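Local coordinates for phosphate-binding protein (Xanthomonas axonopodis pv. citri, PDB 5UB3) that probably serves as a periplasmic sensor of the phosphonate-binding family, here holding a chloride ion, and is paired with a diguanylate cyclase, at residues Asp142-Ser146 with Ala147-Pro151; Arg264-Glu267 with Leu268-Val272. All blocks are in the same frame, centred on the assembly; numbering follows the deposited sequence.

Interaction 1: Asp142-Ser146 with Ala147-Pro151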
loop_
_atom_site.group_PDB
_atom_site.type_symbol
_atom_site.label_atom_id
_atom_site.label_comp_id
_atom_site.label_asym_id
_atom_site.label_seq_id
_atom_site.Cartn_x
_atom_site.Cartn_y
_atom_site.Cartn_z
ATOM N N ASP A 142 -5.988 19.544 -7.757
ATOM C CA ASP A 142 -4.965 19.719 -8.715
ATOM C C ASP A 142 -3.620 19.483 -8.101
ATOM O O ASP A 142 -3.414 19.777 -6.907
ATOM C CB ASP A 142 -4.992 21.150 -9.260
ATOM C CG ASP A 142 -6.343 21.503 -9.911
ATOM O OD1 ASP A 142 -6.755 20.766 -10.806
ATOM O OD2 ASP A 142 -6.927 22.523 -9.548
ATOM N N VAL A 143 -2.675 18.964 -8.871
ATOM C CA VAL A 143 -1.329 18.809 -8.326
ATOM C C VAL A 143 -0.729 20.187 -8.079
ATOM O O VAL A 143 -0.823 21.065 -8.944
ATOM C CB VAL A 143 -0.422 17.881 -9.151
ATOM C CG1 VAL A 143 -0.042 18.470 -10.485
ATOM C CG2 VAL A 143 0.842 17.580 -8.355
ATOM N N LEU A 144 -0.153 20.383 -6.890
ATOM C CA LEU A 144 0.587 21.603 -6.612
ATOM C C LEU A 144 2.083 21.350 -6.702
ATOM O O LEU A 144 2.574 20.316 -6.331
ATOM C CB LEU A 144 0.199 22.170 -5.290
ATOM C CG LEU A 144 -1.294 22.479 -5.130
ATOM C CD1 LEU A 144 -1.514 22.922 -3.668
ATOM C CD2 LEU A 144 -1.822 23.512 -6.114
ATOM N N LEU A 145 2.805 22.318 -7.211
ATOM C CA LEU A 145 4.176 22.106 -7.514
ATOM C C LEU A 145 5.104 22.219 -6.303
ATOM O O LEU A 145 6.108 21.573 -6.223
ATOM C CB LEU A 145 4.567 23.079 -8.614
ATOM C CG LEU A 145 4.074 22.533 -9.950
ATOM C CD1 LEU A 145 2.584 22.852 -10.230
ATOM C CD2 LEU A 145 5.020 23.054 -11.004
ATOM N N SER A 146 4.757 23.074 -5.371
ATOM C CA SER A 146 5.572 23.274 -4.177
ATOM C C SER A 146 4.674 23.818 -3.100
ATOM O O SER A 146 3.541 24.172 -3.342
ATOM C CB SER A 146 6.689 24.232 -4.447
ATOM O OG SER A 146 6.138 25.516 -4.650
ATOM N N ALA A 147 5.203 23.910 -1.889
ATOM C CA ALA A 147 4.410 24.402 -0.801
ATOM C C ALA A 147 4.065 25.915 -0.921
ATOM O O ALA A 147 3.166 26.379 -0.266
ATOM C CB ALA A 147 5.108 24.091 0.531
ATOM N N ASP A 148 4.731 26.652 -1.794
ATOM C CA ASP A 148 4.304 28.034 -2.057
ATOM C C ASP A 148 3.134 28.042 -3.056
ATOM O O ASP A 148 2.537 29.058 -3.247
ATOM C CB ASP A 148 5.432 28.859 -2.646
ATOM C CG ASP A 148 6.363 29.447 -1.635
ATOM O OD1 ASP A 148 6.065 29.543 -0.440
ATOM O OD2 ASP A 148 7.476 29.799 -2.116
ATOM N N ASP A 149 2.849 26.922 -3.741
ATOM C CA ASP A 149 1.841 26.920 -4.789
ATOM C C ASP A 149 0.507 26.840 -4.089
ATOM O O ASP A 149 0.408 26.293 -2.982
ATOM C CB ASP A 149 2.080 25.725 -5.725
ATOM C CG ASP A 149 1.276 25.777 -7.006
ATOM O OD1 ASP A 149 0.641 26.784 -7.329
ATOM O OD2 ASP A 149 1.274 24.751 -7.717
ATOM N N THR A 150 -0.534 27.385 -4.701
ATOM C CA THR A 150 -1.834 27.433 -4.055
ATOM C C THR A 150 -2.896 26.860 -4.973
ATOM O O THR A 150 -2.768 26.943 -6.207
ATOM C CB THR A 150 -2.187 28.862 -3.706
ATOM O OG1 THR A 150 -2.029 29.651 -4.875
ATOM C CG2 THR A 150 -1.246 29.349 -2.625
ATOM N N PRO A 151 -3.938 26.256 -4.376
ATOM C CA PRO A 151 -5.029 25.723 -5.136
ATOM C C PRO A 151 -5.852 26.823 -5.805
ATOM O O PRO A 151 -5.811 27.958 -5.384
ATOM C CB PRO A 151 -5.838 24.967 -4.081
ATOM C CG PRO A 151 -5.625 25.718 -2.834
ATOM C CD PRO A 151 -4.206 26.203 -2.926
#
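D149 reaches back across a tight reversal of the chain and takes the backbone N-H of L145 on its carboxylate: L145 N lies 2.9 Å from D149 OD2 in an almost straight bond (169°) that uses the anti lone pair of the oxygen. The side chain can do this because its CG stands anti to the backbone N (chi1 -168°), which carries the carboxylate back to L145. The second oxygen, OD1, takes a weak bond from T150 N. Another bond closes the reversal itself, D149 N to S146 O at 2.9 Å. The close-packed side belongs to L144, the buried residue here. Its CD2 rests 3.6 Å from T150 O, its CD1 lies 4.3 Å from P151 CD, and beyond them L144 and P151 both touch T115 of strand 115-118. Opposite in character is the outer side, where A147 and D148 are exposed and the link from D148 N to S146 OG, at 3.4 Å, is weak. Backbone bonds from D142 and L144 to Y158 tie this chain to its parallel neighbour 156-160. At the centre is a type I beta turn, S146 to D149, whose last residue also takes the N-H of L145, just before the turn, on its side chain.

Interaction 2: Arg264-Glu267 with Leu268-Val272; sequences RLQE and LSAGV
R264 to G271 continue the run of alpha-helical i to i+4 bonds of helix 259-277, L268 N to R264 O at 3.0 Å, S269 N to L265 O at 2.7 Å, A270 N to Q266 O at 2.9 Å and G271 N to E267 O at 3.0 Å. The side chains meet one another sparingly, and most of their contacts run to this backbone. CB of L268 sits 3.4 Å from R264 O, while CB of S269 comes within 3.2 Å of L265 O, so both methylenes lie against carbonyls of the preceding turn. On the exposed side, Q266 sets out with its CG anti to the backbone N (chi1 -167°) and then bends at chi2 (-69°); this fold of the chain brings NE2 alongside the methyl of the next turn, 4.1 Å from A270 CB. E267, by contrast, runs extended beyond CG, its carboxylate leading away from the following turn. The polar ends of R264 and S269 find their partners elsewhere: the guanidinium forms a salt bridge with D92 through NH2, and the serine hydroxyl is hydrogen-bonded to the amide of Q75. Q266, E267 and A270 are exposed, whereas L265, L268 and V272 are buried. Among these buried side chains L265 packs on P81 and M84 of strand 79-87, L265 and L268 both touch T67 of helix 67-75, and L268 and V272 reach L129 and L128 of helix 124-136.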
loop_
_atom_site.group_PDB
_atom_site.type_symbol
_atom_site.label_atom_id
_atom_site.label_comp_id
_atom_site.label_asym_id
_atom_site.label_seq_id
_atom_site.Cartn_x
_atom_site.Cartn_y
_atom_site.Cartn_z
ATOM N N ARG A 264 -14.110 -7.352 -3.525
ATOM C CA ARG A 264 -13.554 -6.152 -2.912
ATOM C C ARG A 264 -12.347 -5.675 -3.666
ATOM O O ARG A 264 -12.157 -4.460 -3.809
ATOM C CB ARG A 264 -13.258 -6.345 -1.440
ATOM C CG ARG A 264 -14.537 -6.588 -0.638
ATOM C CD ARG A 264 -14.216 -6.809 0.807
ATOM N NE ARG A 264 -13.956 -5.558 1.499
ATOM C CZ ARG A 264 -13.348 -5.474 2.669
ATOM N NH1 ARG A 264 -12.876 -6.552 3.254
ATOM N NH2 ARG A 264 -13.134 -4.273 3.218
ATOM N N LEU A 265 -11.501 -6.588 -4.132
ATOM C CA LEU A 265 -10.371 -6.175 -4.972
ATOM C C LEU A 265 -10.813 -5.633 -6.298
ATOM O O LEU A 265 -10.236 -4.676 -6.804
ATOM C CB LEU A 265 -9.381 -7.316 -5.188
ATOM C CG LEU A 265 -8.600 -7.681 -3.930
ATOM C CD1 LEU A 265 -7.691 -8.892 -4.301
ATOM C CD2 LEU A 265 -7.760 -6.532 -3.411
ATOM N N GLN A 266 -11.857 -6.230 -6.871
ATOM C CA GLN A 266 -12.405 -5.724 -8.122
ATOM C C GLN A 266 -12.955 -4.263 -7.943
ATOM O O GLN A 266 -12.701 -3.384 -8.792
ATOM C CB GLN A 266 -13.438 -6.723 -8.653
ATOM C CG GLN A 266 -13.877 -6.492 -10.074
ATOM C CD GLN A 266 -14.704 -5.229 -10.183
ATOM O OE1 GLN A 266 -15.699 -5.086 -9.485
ATOM N NE2 GLN A 266 -14.276 -4.285 -11.023
ATOM N N GLU A 267 -13.646 -3.997 -6.844
ATOM C CA GLU A 267 -14.181 -2.626 -6.606
ATOM C C GLU A 267 -13.034 -1.637 -6.398
ATOM O O GLU A 267 -13.053 -0.522 -6.914
ATOM C CB GLU A 267 -15.066 -2.596 -5.412
ATOM C CG GLU A 267 -16.372 -3.276 -5.716
ATOM C CD GLU A 267 -17.226 -3.515 -4.476
ATOM O OE1 GLU A 267 -16.820 -3.114 -3.364
ATOM O OE2 GLU A 267 -18.314 -4.118 -4.634
ATOM N N LEU A 268 -12.035 -2.079 -5.646
ATOM C CA LEU A 268 -10.866 -1.258 -5.415
ATOM C C LEU A 268 -10.146 -1.031 -6.710
ATOM O O LEU A 268 -9.803 0.114 -7.049
ATOM C CB LEU A 268 -9.957 -1.891 -4.377
ATOM C CG LEU A 268 -8.576 -1.254 -4.217
ATOM C CD1 LEU A 268 -8.676 0.214 -3.843
ATOM C CD2 LEU A 268 -7.831 -2.011 -3.151
ATOM N N SER A 269 -9.919 -2.091 -7.473
ATOM C CA SER A 269 -9.334 -1.929 -8.775
ATOM C C SER A 269 -10.080 -0.905 -9.667
ATOM O O SER A 269 -9.467 -0.021 -10.264
ATOM C CB SER A 269 -9.223 -3.240 -9.480
ATOM O OG SER A 269 -8.553 -2.968 -10.666
ATOM N N ALA A 270 -11.396 -0.974 -9.714
ATOM C CA ALA A 270 -12.179 0.028 -10.487
ATOM C C ALA A 270 -11.860 1.438 -9.971
ATOM O O ALA A 270 -11.644 2.349 -10.735
ATOM C CB ALA A 270 -13.651 -0.239 -10.375
ATOM N N GLY A 271 -11.777 1.580 -8.675
ATOM C CA GLY A 271 -11.501 2.872 -8.082
ATOM C C GLY A 271 -10.130 3.395 -8.394
ATOM O O GLY A 271 -9.950 4.562 -8.680
ATOM N N VAL A 272 -9.140 2.511 -8.313
ATOM C CA VAL A 272 -7.774 2.829 -8.717
ATOM C C VAL A 272 -7.742 3.205 -10.172
ATOM O O VAL A 272 -7.057 4.153 -10.517
ATOM C CB VAL A 272 -6.816 1.628 -8.440
ATOM C CG1 VAL A 272 -5.474 1.785 -9.143
ATOM C CG2 VAL A 272 -6.650 1.473 -6.928
#

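In the fold
The two contacts illustrate how one chain joins near neighbours in sequence by different means. Interaction 1 is a surface turn in the loop that follows strand 141-143, its centre 24 Å from the centre of the chain, and combines a backbone turn bond with a side-chain carboxylate that accepts a backbone N-H. Interaction 2 is partly buried, 14 Å from that centre, and is held by the repeating backbone bonds of helix 259-277, which leave its apolar side chains to pack on other elements. They share no helix or strand: the centres of interactions 1 and 2 are 29 Å apart and their nearest atoms about 15 Å. Each nonetheless turns leucine inward, L144 toward strands, L265 and L268 toward helices and a strand.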